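Side-chain contacts in lectin 2 (Agrocybe aegerita, PDB 4TQJ), which probably recognises glycans that end in a non-reducing terminal N-acetylglucosamine, using a beta-propeller fold: residues L140-R143 / N149-P152; A233-T236 / A241-I244; A254-N257 / V261-Q264. The protein carries 1 engineered substitution. All blocks are in the same frame, centred on the assembly; numbering follows the deposited sequence.

Interaction 1: residues L140-R143 / N149-P152; sequences LVSR and NFGP
Ser142 and Arg143 meet Phe150 and Gly151 at the outer side of a beta-propeller blade, between strand 139-142 and the outermost strand 154-157, which follows it in the chain. The central tie is a backbone bond from Gly151 N to Arg143 O, 2.7 Å long; the donor lies in the carbonyl plane and the angle at the hydrogen is 152°. The same carbonyl oxygen also takes a CA-H...O contact from Phe150 CA at 3.3 Å, so two neighbouring residues of the loop converge on it.

Beside this, the hydroxyl of Ser142 reaches the loop. With OG anti to the backbone N (chi1 156°), it leaves its own strand and donates to Gly151 O at 2.8 Å, tilted out of that carbonyl's plane. OG also sits 3.1 Å from Phe150 CB and comes to the edge of the phenyl ring, near its plane. The hydroxyl thus touches both the loop backbone and the edge of the ring.

A second shell packs round both groups. The Phe150 ring packs on Ile131 of its own blade and on Val100 and Ile101 of strand 98-101 in the preceding blade, while Ser142 rests on Ile101 and Phe104. Arg143 CB points away from the loop, and its side chain touches Asp130 and Arg124.

Toward strand 154-157, Val141 already pairs through its backbone with Thr154, but the next rung is wet. Val141 O and Pro152 O, both acceptors, stand 3.4 Å apart without bonding, and a water bridges the backbones instead: it accepts from Arg143 N at 2.9 Å and donates to Pro152 O at 2.7 Å, the same oxygen that is bonded to Thr154 OG1.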
loop_
_atom_site.group_PDB
_atom_site.type_symbol
_atom_site.label_atom_id
_atom_site.label_comp_id
_atom_site.label_asym_id
_atom_site.label_seq_id
_atom_site.Cartn_x
_atom_site.Cartn_y
_atom_site.Cartn_z
ATOM N N LEU A 140 -26.285 12.026 -14.718
ATOM C CA LEU A 140 -25.584 11.609 -15.918
ATOM C C LEU A 140 -24.484 10.654 -15.517
ATOM O O LEU A 140 -23.731 10.932 -14.579
ATOM C CB LEU A 140 -24.948 12.811 -16.623
ATOM C CG LEU A 140 -25.806 13.714 -17.502
ATOM C CD1 LEU A 140 -26.558 12.889 -18.519
ATOM C CD2 LEU A 140 -26.763 14.550 -16.665
ATOM N N VAL A 141 -24.393 9.531 -16.219
ATOM C CA VAL A 141 -23.331 8.568 -15.978
ATOM C C VAL A 141 -22.553 8.285 -17.263
ATOM O O VAL A 141 -23.140 8.113 -18.332
ATOM C CB VAL A 141 -23.883 7.247 -15.400
ATOM C CG1 VAL A 141 -22.836 6.145 -15.472
ATOM C CG2 VAL A 141 -24.338 7.444 -13.970
ATOM N N SER A 142 -21.231 8.265 -17.160
ATOM C CA SER A 142 -20.414 7.718 -18.235
ATOM C C SER A 142 -19.715 6.490 -17.702
ATOM O O SER A 142 -18.918 6.569 -16.768
ATOM C CB SER A 142 -19.392 8.728 -18.763
ATOM O OG SER A 142 -18.300 8.038 -19.361
ATOM N N ARG A 143 -20.044 5.344 -18.282
ATOM C CA ARG A 143 -19.476 4.088 -17.846
ATOM C C ARG A 143 -17.989 4.024 -18.196
ATOM O O ARG A 143 -17.571 4.397 -19.295
ATOM C CB ARG A 143 -20.263 2.906 -18.434
ATOM C CG ARG A 143 -21.612 2.697 -17.745
ATOM C CD ARG A 143 -22.680 2.057 -18.620
ATOM N NE ARG A 143 -22.566 0.606 -18.689
ATOM C CZ ARG A 143 -23.602 -0.229 -18.734
ATOM N NH1 ARG A 143 -24.842 0.232 -18.697
ATOM N NH2 ARG A 143 -23.393 -1.537 -18.801
ATOM N N ASN A 149 -11.237 4.380 -21.752
ATOM C CA ASN A 149 -12.358 4.621 -22.643
ATOM C C ASN A 149 -13.624 4.728 -21.814
ATOM O O ASN A 149 -14.002 3.789 -21.115
ATOM C CB ASN A 149 -12.503 3.504 -23.688
ATOM C CG ASN A 149 -11.284 3.383 -24.579
ATOM O OD1 ASN A 149 -10.462 2.477 -24.414
ATOM N ND2 ASN A 149 -11.149 4.307 -25.513
ATOM N N PHE A 150 -14.259 5.889 -21.877
ATOM C CA PHE A 150 -15.487 6.120 -21.144
ATOM C C PHE A 150 -16.671 6.192 -22.098
ATOM O O PHE A 150 -16.653 6.938 -23.077
ATOM C CB PHE A 150 -15.366 7.396 -20.305
ATOM C CG PHE A 150 -14.508 7.229 -19.081
ATOM C CD1 PHE A 150 -15.077 6.916 -17.858
ATOM C CD2 PHE A 150 -13.128 7.351 -19.163
ATOM C CE1 PHE A 150 -14.288 6.752 -16.739
ATOM C CE2 PHE A 150 -12.332 7.187 -18.042
ATOM C CZ PHE A 150 -12.910 6.884 -16.834
ATOM N N GLY A 151 -17.693 5.395 -21.814
ATOM C CA GLY A 151 -18.915 5.414 -22.595
ATOM C C GLY A 151 -19.523 6.800 -22.696
ATOM O O GLY A 151 -19.051 7.744 -22.060
ATOM N N PRO A 152 -20.576 6.935 -23.507
ATOM C CA PRO A 152 -21.250 8.218 -23.678
ATOM C C PRO A 152 -21.876 8.687 -22.374
ATOM O O PRO A 152 -22.485 7.878 -21.678
ATOM C CB PRO A 152 -22.368 7.885 -24.673
ATOM C CG PRO A 152 -22.607 6.423 -24.484
ATOM C CD PRO A 152 -21.221 5.878 -24.306
HETATM O O HOH W 1 -21.833 5.501 -20.612
#

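Interaction 2: residues A233-T236 / A241-I244; sequences ADLT and ADII
An Asx turn at Asp234 carries the chain out of strand 230-233, and the carboxylate of Asp242 clasps it from the neighbouring strand. Asp242 OD2 accepts from Leu235 N at 2.8 Å on its anti side, nearly straight at 166°. Its other oxygen, OD1, is bonded to Asn256 N and receives a water at 2.8 Å, which in turn accepts from Thr236 OG1.

Asp234 folds back on its own turn: OD1 takes Thr236 N at 3.0 Å from above the carboxylate plane, and also Gly237 N, while OD2 takes Gly239 N and the amino terminus at Thr1. Both segments fall in an FG-GAP-like repeat, a beta-propeller family, and join the first two strands of a blade, paired here by an antiparallel hydrogen-bonded pair, Ala233 with Asp242.

Asp234 OD1 and Asp242 OD2 come within 3.4 Å, their carboxylate planes 39° apart; the repulsion is probably eased by the N-H groups directed at both acids. Leu235, CG anti to its carbonyl carbon (chi1 -55°), slides past Asp242 CB in the opposite direction and sets CD1 3.9 Å from Ile244 CB, the two side chains crossing at about a right angle.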
loop_
_atom_site.group_PDB
_atom_site.type_symbol
_atom_site.label_atom_id
_atom_site.label_comp_id
_atom_site.label_asym_id
_atom_site.label_seq_id
_atom_site.Cartn_x
_atom_site.Cartn_y
_atom_site.Cartn_z
ATOM N N ALA A 233 -23.935 6.504 6.950
ATOM C CA ALA A 233 -22.846 5.726 7.522
ATOM C C ALA A 233 -23.427 4.515 8.201
ATOM O O ALA A 233 -24.522 4.584 8.740
ATOM C CB ALA A 233 -22.065 6.578 8.535
ATOM N N ASP A 234 -22.702 3.402 8.177
ATOM C CA ASP A 234 -23.153 2.216 8.874
ATOM C C ASP A 234 -22.945 2.385 10.367
ATOM O O ASP A 234 -21.807 2.442 10.831
ATOM C CB ASP A 234 -22.391 0.987 8.398
ATOM C CG ASP A 234 -22.978 -0.291 8.936
ATOM O OD1 ASP A 234 -24.016 -0.209 9.635
ATOM O OD2 ASP A 234 -22.422 -1.371 8.639
ATOM N N LEU A 235 -24.056 2.451 11.102
ATOM C CA LEU A 235 -24.053 2.608 12.554
ATOM C C LEU A 235 -24.441 1.316 13.287
ATOM O O LEU A 235 -24.514 1.298 14.513
ATOM C CB LEU A 235 -25.044 3.717 12.948
ATOM C CG LEU A 235 -24.824 5.069 12.255
ATOM C CD1 LEU A 235 -25.831 6.119 12.749
ATOM C CD2 LEU A 235 -23.405 5.558 12.436
ATOM N N THR A 236 -24.705 0.246 12.547
ATOM C CA THR A 236 -25.107 -1.017 13.180
ATOM C C THR A 236 -24.182 -2.182 12.846
ATOM O O THR A 236 -24.242 -3.228 13.483
ATOM C CB THR A 236 -26.501 -1.415 12.763
ATOM O OG1 THR A 236 -26.517 -1.617 11.343
ATOM C CG2 THR A 236 -27.490 -0.312 13.151
ATOM N N ALA A 241 -25.921 1.517 5.001
ATOM C CA ALA A 241 -25.839 2.883 5.503
ATOM C C ALA A 241 -27.080 3.331 6.290
ATOM O O ALA A 241 -28.206 3.288 5.792
ATOM C CB ALA A 241 -25.574 3.839 4.352
ATOM N N ASP A 242 -26.850 3.763 7.521
ATOM C CA ASP A 242 -27.879 4.436 8.311
ATOM C C ASP A 242 -27.768 5.940 8.131
ATOM O O ASP A 242 -26.870 6.421 7.437
ATOM C CB ASP A 242 -27.735 4.032 9.773
ATOM C CG ASP A 242 -27.734 2.531 9.932
ATOM O OD1 ASP A 242 -28.827 1.949 9.871
ATOM O OD2 ASP A 242 -26.646 1.932 10.054
ATOM N N ILE A 243 -28.690 6.682 8.731
ATOM C CA ILE A 243 -28.666 8.126 8.594
ATOM C C ILE A 243 -28.546 8.810 9.947
ATOM O O ILE A 243 -29.190 8.414 10.914
ATOM C CB ILE A 243 -29.880 8.635 7.818
ATOM C CG1 ILE A 243 -29.759 8.191 6.356
ATOM C CG2 ILE A 243 -29.977 10.138 7.901
ATOM C CD1 ILE A 243 -30.963 8.508 5.543
ATOM N N ILE A 244 -27.684 9.820 10.009
ATOM C CA ILE A 244 -27.481 10.566 11.237
ATOM C C ILE A 244 -27.240 12.026 10.907
ATOM O O ILE A 244 -26.683 12.349 9.867
ATOM C CB ILE A 244 -26.321 9.972 12.086
ATOM C CG1 ILE A 244 -26.109 10.766 13.379
ATOM C CG2 ILE A 244 -25.030 9.892 11.264
ATOM C CD1 ILE A 244 -25.264 10.034 14.433
HETATM O O HOH W 2 -28.417 -0.771 9.711
#

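Interaction 3: residues A254-N257 / V261-Q264; sequences ALNN and VFGQ
Asn257 and Val261 face each other at the mouth of a short loop, and the asparagine uses both backbone and side chain to close it. Its N donates to Val261 O at 2.8 Å, and its OD1 receives Val261 N at 3.0 Å. That second donor stands above the amide's carbonyl plane. The side chain reaches this place because CG lies between the backbone N and the carbonyl carbon (chi1 80°), which folds the amide over the loop; OD1 also accepts from Gly259 N inside it. Val261 presses its CB against the amide, 3.4 Å from Asn257 OD1, with CG2 close by and the two side chains set obliquely to each other.

Asn256 takes the other course. Here CG is anti to the backbone N (chi1 -169°), and the amide is held on both ends: OD1 accepts from Gly258 N and Gly260 N, and ND2 donates to Val179 O and Ala241 O. Four partners therefore fix the rotation of this buried group. Phe262 crosses it at a slant, CE1 3.7 Å from Asn256 CB and CZ 3.8 Å from ND2, with ring and amide planes 47° apart. At the ring's edge, in its plane, Ala254 O approaches CD1 to 3.5 Å. The phenyl also meets Val212 and Ile213 of strand 210-213 and Ile243 of strand 242-246.

Further along the two segments, Gly263 N bonds to Leu255 O at 3.0 Å, and Ala254 CB touches Gly263 O. A water then joins Leu255 N to Gln264 O, standing in for a direct rung. This is a hairpin-like connection from the third strand of a propeller blade to its outermost strand, laced by asparagine amides, with a phenylalanine tucked against the preceding blade.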
loop_
_atom_site.group_PDB
_atom_site.type_symbol
_atom_site.label_atom_id
_atom_site.label_comp_id
_atom_site.label_asym_id
_atom_site.label_seq_id
_atom_site.Cartn_x
_atom_site.Cartn_y
_atom_site.Cartn_z
ATOM N N ALA A 254 -31.916 7.627 12.134
ATOM C CA ALA A 254 -32.910 6.678 11.680
ATOM C C ALA A 254 -32.150 5.485 11.105
ATOM O O ALA A 254 -31.331 5.638 10.182
ATOM C CB ALA A 254 -33.790 7.300 10.628
ATOM N N LEU A 255 -32.425 4.302 11.642
ATOM C CA LEU A 255 -31.670 3.119 11.276
ATOM C C LEU A 255 -32.270 2.371 10.075
ATOM O O LEU A 255 -33.493 2.217 9.952
ATOM C CB LEU A 255 -31.514 2.193 12.479
ATOM C CG LEU A 255 -30.819 2.732 13.738
ATOM C CD1 LEU A 255 -30.979 1.716 14.857
ATOM C CD2 LEU A 255 -29.335 3.041 13.491
ATOM N N ASN A 256 -31.377 1.932 9.197
ATOM C CA ASN A 256 -31.684 1.132 8.019
ATOM C C ASN A 256 -31.970 -0.291 8.465
ATOM O O ASN A 256 -31.216 -0.842 9.260
ATOM C CB ASN A 256 -30.461 1.135 7.084
ATOM C CG ASN A 256 -30.758 0.556 5.703
ATOM O OD1 ASN A 256 -31.580 -0.353 5.542
ATOM N ND2 ASN A 256 -30.074 1.081 4.700
ATOM N N ASN A 257 -33.051 -0.889 7.964
ATOM C CA ASN A 257 -33.389 -2.264 8.340
ATOM C C ASN A 257 -32.481 -3.269 7.648
ATOM O O ASN A 257 -32.564 -4.475 7.895
ATOM C CB ASN A 257 -34.852 -2.595 8.032
ATOM C CG ASN A 257 -35.086 -2.933 6.566
ATOM O OD1 ASN A 257 -34.543 -2.291 5.660
ATOM N ND2 ASN A 257 -35.925 -3.936 6.325
ATOM N N VAL A 261 -35.132 0.273 4.201
ATOM C CA VAL A 261 -36.285 0.766 4.949
ATOM C C VAL A 261 -35.820 1.367 6.277
ATOM O O VAL A 261 -35.139 0.692 7.063
ATOM C CB VAL A 261 -37.295 -0.366 5.254
ATOM C CG1 VAL A 261 -38.504 0.202 6.002
ATOM C CG2 VAL A 261 -37.736 -1.069 3.963
ATOM N N PHE A 262 -36.215 2.615 6.548
ATOM C CA PHE A 262 -35.761 3.322 7.747
ATOM C C PHE A 262 -36.779 3.408 8.878
ATOM O O PHE A 262 -37.967 3.635 8.639
ATOM C CB PHE A 262 -35.236 4.716 7.380
ATOM C CG PHE A 262 -33.989 4.670 6.544
ATOM C CD1 PHE A 262 -32.746 4.709 7.137
ATOM C CD2 PHE A 262 -34.070 4.509 5.169
ATOM C CE1 PHE A 262 -31.592 4.627 6.374
ATOM C CE2 PHE A 262 -32.922 4.429 4.395
ATOM C CZ PHE A 262 -31.685 4.486 4.998
ATOM N N GLY A 263 -36.289 3.225 10.105
ATOM C CA GLY A 263 -37.099 3.296 11.304
ATOM C C GLY A 263 -37.316 4.717 11.806
ATOM O O GLY A 263 -36.936 5.687 11.155
ATOM N N GLN A 264 -37.944 4.845 12.968
ATOM C CA GLN A 264 -38.267 6.165 13.494
ATOM C C GLN A 264 -37.006 6.972 13.812
ATOM O O GLN A 264 -35.951 6.418 14.120
ATOM C CB GLN A 264 -39.180 6.066 14.717
ATOM C CG GLN A 264 -38.616 5.239 15.845
ATOM C CD GLN A 264 -39.539 5.189 17.056
ATOM O OE1 GLN A 264 -39.961 4.104 17.484
ATOM N NE2 GLN A 264 -39.848 6.365 17.624
HETATM O O HOH W 3 -34.334 4.277 13.697
#

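How the interactions relate
Interactions 2 and 3 belong to one blade and touch, their centres about 9 Å apart: strand 242-246, held by interaction 2 on one flank, pairs on the other through Ile243 O with Ala254 N of interaction 3. Interaction 1 sits in another blade, its nearest atoms about 19 Å from interaction 2, yet it occupies the equivalent place to interaction 3. Both join the third strand to the outermost one, insert a phenylalanine against the preceding blade and bridge the backbones with a water. Interaction 2 is the buried one, nearer the centre, and combines a backbone pair with aspartates that accept from backbone N-H groups; the partly buried outer pair use a serine hydroxyl in interaction 1 and asparagine amides in interaction 3.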